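PDB 2R2A: zona occludens toxin N-terminal domain-containing protein from Neisseria meningitidis MC58, which is of unknown function but carries the P-loop NTPase-like domain of the zonular occludens toxin family, and so probably binds a nucleotide. Local coordinates for residues 14-19 with 148-153; 128-131 with 135-138. One frame throughout, in Å; residues are numbered along the deposited sequence.

Contact 1: residues 14-19 with 148-153; sequences PGSGKT and YHIASN. With SO4 (sulfate ion), chain C.
Ser16 and Ile150 meet where the segment 14-19, which runs from a loop into the start of helix 18-28, bends over the strand 148-152, while its other side wraps a sulfate ion, probably taken from the crystallisation liquor. In sequence order, the first bond to this ion comes from Gly15, whose N reaches sulfate O1 at 3.1 Å, nearly straight at 169°. Ser16 then turns to the strand: its CB lies 4.0 Å from Ile150 CG2, and its carbonyl O rests 3.4 Å from the same methyl. With OG set between backbone N and carbonyl carbon, the hydroxyl bonds back to the carbonyl of Thr13. Gly17, the N-cap residue, divides its N-H between sulfate O2 and O4, and its C is 3.5 Å from Ile150 CD1. Such a ring of amides around an anion at a helix N terminus, between a strand and a helix, is consistent with a Walker A P-loop, the sulfate standing where a nucleotide phosphate would probably lie. Lys18 bends at chi3 (-61°) and chi4 (-67°), folding back so that NZ grips sulfate O4 at 2.8 Å; its own N reaches the same oxygen at 2.9 Å, and Gly12 O holds NZ as well. Nearer the backbone of Lys18, its CG passes 3.9 Å from Ile150 CD1, the two side chains crossing at a slant. Thr19 closes the ring, its N reaching sulfate O3 at 3.0 Å.

Contact 2: residues 128-131 with 135-138; sequences VLTQ and LLDQ
Thr130 OG1, hydrogen-bonded to Gln97 OE1, also lies against the aliphatic chain of Leu135, with CD1 of that leucine at 3.7 Å and its CB at 4.0 Å. The hydroxyl is thus anchored by a polar partner from outside the two segments and packed by carbon from within them. Anti placement of OG1 relative to the backbone N (chi1 -177°) sends the methyl the other way, between N and the carbonyl carbon, and that branch serves the next residue: CG2 of Thr130 meets CD1 of Leu136 tip to tip at 3.7 Å, with CG of Leu136 at 3.9 Å. The two branches of one threonine therefore receive two successive leucines. Leu136 CD1 also comes within 4.3 Å of Val128 CG2, a looser apolar contact with the residue two positions before Thr130, on the same face of the strand, and its side chain leans on Leu9 of the adjoining strand 7-11. At the other end, Gln131 offers only CB to Leu135 CD1, at 4.2 Å, while its NE2 bonds to Glu95 OE1. Leu136 is buried and Leu135 exposed, so the contact runs from the core outward. Beyond the leucines, Asp137 is the N-cap of helix 138-141, its OD1 taking the N of Asn139. This is a strand-to-helix connection folding back over the C-terminal end of strand 125-130, a central parallel strand of the P-loop NTPase-like sheet.

In the fold
From the N terminus, strand 7-11 leads through the loop into helix 18-28, and contact 1 joins 14-19 to strand 144-152, closing a span of 128 residues that includes the parallel strands 43-45, 90-93 and 125-130. Contact 2 falls within this span and closes a far shorter loop, with three residues between its segments, just past strand 125-130. Strand 7-11 lies between strands 125-130 and 144-152 in the sheet, so the contacts involve both of its neighbours. Their centres are about 14 Å apart, yet they touch directly: Lys18 CD packs on Thr130 O at 3.4 Å, and Pro14 lies against Gln131.

Contact 1: residues 14-19 with 148-153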
loop_
_atom_site.group_PDB
_atom_site.type_symbol
_atom_site.label_atom_id
_atom_site.label_comp_id
_atom_site.label_asym_id
_atom_site.label_seq_id
_atom_site.Cartn_x
_atom_site.Cartn_y
_atom_site.Cartn_z
ATOM N N PRO A 14 4.713 -0.047 -14.553
ATOM C CA PRO A 14 5.871 -0.842 -14.146
ATOM C C PRO A 14 7.169 -0.134 -14.544
ATOM O O PRO A 14 7.279 0.366 -15.662
ATOM C CB PRO A 14 5.725 -2.148 -14.936
ATOM C CG PRO A 14 4.161 -2.296 -15.042
ATOM C CD PRO A 14 3.775 -0.836 -15.389
ATOM N N GLY A 15 8.119 -0.144 -13.608
ATOM C CA GLY A 15 9.437 0.498 -13.799
ATOM C C GLY A 15 9.443 2.005 -13.505
ATOM O O GLY A 15 10.462 2.659 -13.640
ATOM N N SER A 16 8.297 2.570 -13.118
ATOM C CA SER A 16 8.231 4.009 -12.782
ATOM C C SER A 16 8.883 4.321 -11.434
ATOM O O SER A 16 9.159 5.471 -11.131
ATOM C CB SER A 16 6.764 4.513 -12.802
ATOM O OG SER A 16 6.001 3.890 -11.776
ATOM N N GLY A 17 9.067 3.311 -10.583
ATOM C CA GLY A 17 9.743 3.468 -9.279
ATOM C C GLY A 17 8.837 3.526 -8.054
ATOM O O GLY A 17 9.166 4.176 -7.046
ATOM N N LYS A 18 7.724 2.807 -8.106
ATOM C CA LYS A 18 6.777 2.818 -7.017
ATOM C C LYS A 18 7.394 2.106 -5.796
ATOM O O LYS A 18 7.309 2.615 -4.686
ATOM C CB LYS A 18 5.451 2.113 -7.407
ATOM C CG LYS A 18 4.619 2.739 -8.543
ATOM C CD LYS A 18 3.300 1.902 -8.772
ATOM C CE LYS A 18 3.560 0.423 -9.180
ATOM N NZ LYS A 18 4.195 0.350 -10.558
ATOM N N THR A 19 7.997 0.926 -6.004
ATOM C CA THR A 19 8.555 0.200 -4.875
ATOM C C THR A 19 9.713 0.976 -4.235
ATOM O O THR A 19 9.799 1.051 -3.010
ATOM C CB THR A 19 9.012 -1.244 -5.239
ATOM O OG1 THR A 19 7.875 -1.991 -5.663
ATOM C CG2 THR A 19 9.573 -1.948 -4.004
ATOM N N TYR A 148 -0.409 9.069 -4.390
ATOM C CA TYR A 148 0.740 9.511 -5.189
ATOM C C TYR A 148 0.718 8.778 -6.490
ATOM O O TYR A 148 0.472 7.556 -6.527
ATOM C CB TYR A 148 2.032 9.081 -4.503
ATOM C CG TYR A 148 2.348 9.788 -3.223
ATOM C CD1 TYR A 148 2.609 11.161 -3.185
ATOM C CD2 TYR A 148 2.429 9.066 -2.042
ATOM C CE1 TYR A 148 2.972 11.792 -1.951
ATOM C CE2 TYR A 148 2.752 9.670 -0.847
ATOM C CZ TYR A 148 3.026 11.036 -0.799
ATOM O OH TYR A 148 3.369 11.601 0.427
ATOM N N HIS A 149 0.982 9.489 -7.565
ATOM C CA HIS A 149 1.109 8.828 -8.850
ATOM C C HIS A 149 2.438 9.311 -9.479
ATOM O O HIS A 149 2.746 10.531 -9.462
ATOM C CB HIS A 149 -0.057 9.209 -9.773
ATOM C CG HIS A 149 0.090 8.624 -11.155
ATOM N ND1 HIS A 149 -0.312 7.336 -11.457
ATOM C CD2 HIS A 149 0.612 9.132 -12.293
ATOM C CE1 HIS A 149 -0.053 7.090 -12.737
ATOM N NE2 HIS A 149 0.544 8.145 -13.248
ATOM N N ILE A 150 3.230 8.382 -9.993
ATOM C CA ILE A 150 4.484 8.724 -10.649
ATOM C C ILE A 150 4.220 8.882 -12.146
ATOM O O ILE A 150 3.860 7.924 -12.848
ATOM C CB ILE A 150 5.583 7.636 -10.385
ATOM C CG1 ILE A 150 5.745 7.427 -8.867
ATOM C CG2 ILE A 150 6.914 8.067 -11.071
ATOM C CD1 ILE A 150 6.557 6.159 -8.552
ATOM N N ALA A 151 4.374 10.112 -12.626
ATOM C CA ALA A 151 4.174 10.390 -14.030
ATOM C C ALA A 151 5.542 10.568 -14.677
ATOM O O ALA A 151 6.490 11.049 -14.035
ATOM C CB ALA A 151 3.325 11.666 -14.172
ATOM N N SER A 152 5.684 10.171 -15.938
ATOM C CA SER A 152 6.956 10.344 -16.612
ATOM C C SER A 152 6.715 11.117 -17.886
ATOM O O SER A 152 5.720 10.895 -18.590
ATOM C CB SER A 152 7.621 9.001 -16.924
ATOM O OG SER A 152 8.519 9.122 -18.032
ATOM N N ASN A 153 7.615 12.036 -18.194
ATOM C CA ASN A 153 7.492 12.713 -19.482
ATOM C C ASN A 153 8.148 12.040 -20.686
ATOM O O ASN A 153 8.231 12.650 -21.763
ATOM C CB ASN A 153 7.987 14.177 -19.410
ATOM C CG ASN A 153 9.519 14.320 -19.431
ATOM O OD1 ASN A 153 10.263 13.338 -19.421
ATOM N ND2 ASN A 153 9.985 15.577 -19.529
HETATM S S SO4 C . 7.895 -0.131 -10.001
HETATM O O1 SO4 C . 7.398 -1.224 -10.745
HETATM O O2 SO4 C . 9.166 0.332 -10.460
HETATM O O3 SO4 C . 7.943 -0.593 -8.625
HETATM O O4 SO4 C . 6.936 0.966 -10.146
#

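Contact 2: residues 128-131 with 135-138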
loop_
_atom_site.group_PDB
_atom_site.type_symbol
_atom_site.label_atom_id
_atom_site.label_comp_id
_atom_site.label_asym_id
_atom_site.label_seq_id
_atom_site.Cartn_x
_atom_site.Cartn_y
_atom_site.Cartn_z
ATOM N N VAL A 128 -1.270 0.825 -0.639
ATOM C CA VAL A 128 -1.531 -0.086 -1.748
ATOM C C VAL A 128 -0.856 0.490 -2.990
ATOM O O VAL A 128 -0.931 1.681 -3.233
ATOM C CB VAL A 128 -3.055 -0.283 -2.028
ATOM C CG1 VAL A 128 -3.649 -1.322 -1.015
ATOM C CG2 VAL A 128 -3.803 1.038 -1.992
ATOM N N LEU A 129 -0.079 -0.342 -3.674
ATOM C CA LEU A 129 0.610 0.060 -4.895
ATOM C C LEU A 129 -0.050 -0.695 -6.034
ATOM O O LEU A 129 -0.395 -1.913 -5.892
ATOM C CB LEU A 129 2.090 -0.347 -4.823
ATOM C CG LEU A 129 3.016 0.467 -3.911
ATOM C CD1 LEU A 129 2.599 0.307 -2.489
ATOM C CD2 LEU A 129 4.474 -0.015 -4.116
ATOM N N THR A 130 -0.270 -0.005 -7.161
ATOM C CA THR A 130 -0.823 -0.748 -8.271
ATOM C C THR A 130 -0.480 0.094 -9.493
ATOM O O THR A 130 0.015 1.226 -9.341
ATOM C CB THR A 130 -2.375 -1.014 -8.129
ATOM O OG1 THR A 130 -2.825 -1.817 -9.247
ATOM C CG2 THR A 130 -3.163 0.298 -8.148
ATOM N N GLN A 131 -0.760 -0.431 -10.680
ATOM C CA GLN A 131 -0.424 0.267 -11.885
ATOM C C GLN A 131 -1.450 1.351 -12.242
ATOM O O GLN A 131 -1.096 2.324 -12.940
ATOM C CB GLN A 131 -0.310 -0.735 -13.057
ATOM C CG GLN A 131 0.909 -1.616 -12.834
ATOM C CD GLN A 131 0.981 -2.755 -13.809
ATOM O OE1 GLN A 131 1.025 -2.517 -14.993
ATOM N NE2 GLN A 131 0.976 -4.009 -13.300
ATOM N N LEU A 135 -7.973 -0.514 -11.233
ATOM C CA LEU A 135 -7.758 -1.943 -11.012
ATOM C C LEU A 135 -8.259 -2.353 -9.644
ATOM O O LEU A 135 -8.394 -3.553 -9.392
ATOM C CB LEU A 135 -6.267 -2.303 -11.189
ATOM C CG LEU A 135 -5.730 -2.219 -12.639
ATOM C CD1 LEU A 135 -4.168 -2.390 -12.695
ATOM C CD2 LEU A 135 -6.406 -3.330 -13.485
ATOM N N LEU A 136 -8.524 -1.354 -8.773
ATOM C CA LEU A 136 -8.864 -1.589 -7.369
ATOM C C LEU A 136 -10.342 -1.402 -7.095
ATOM O O LEU A 136 -10.986 -0.646 -7.768
ATOM C CB LEU A 136 -8.084 -0.652 -6.430
ATOM C CG LEU A 136 -6.567 -0.698 -6.586
ATOM C CD1 LEU A 136 -5.912 0.306 -5.650
ATOM C CD2 LEU A 136 -6.113 -2.115 -6.226
ATOM N N ASP A 137 -10.811 -2.079 -6.056
ATOM C CA ASP A 137 -12.176 -1.982 -5.546
ATOM C C ASP A 137 -12.490 -0.504 -5.274
ATOM O O ASP A 137 -11.697 0.187 -4.610
ATOM C CB ASP A 137 -12.260 -2.802 -4.249
ATOM C CG ASP A 137 -13.679 -3.146 -3.856
ATOM O OD1 ASP A 137 -14.562 -2.281 -4.027
ATOM O OD2 ASP A 137 -13.909 -4.292 -3.372
ATOM N N GLN A 138 -13.606 -0.017 -5.825
ATOM C CA GLN A 138 -14.111 1.334 -5.537
ATOM C C GLN A 138 -14.265 1.554 -4.042
ATOM O O GLN A 138 -14.072 2.672 -3.542
ATOM C CB GLN A 138 -15.471 1.579 -6.241
ATOM C CG GLN A 138 -15.323 1.939 -7.733
ATOM C CD GLN A 138 -16.615 2.369 -8.447
ATOM O OE1 GLN A 138 -16.561 2.916 -9.559
ATOM N NE2 GLN A 138 -17.774 2.126 -7.821
#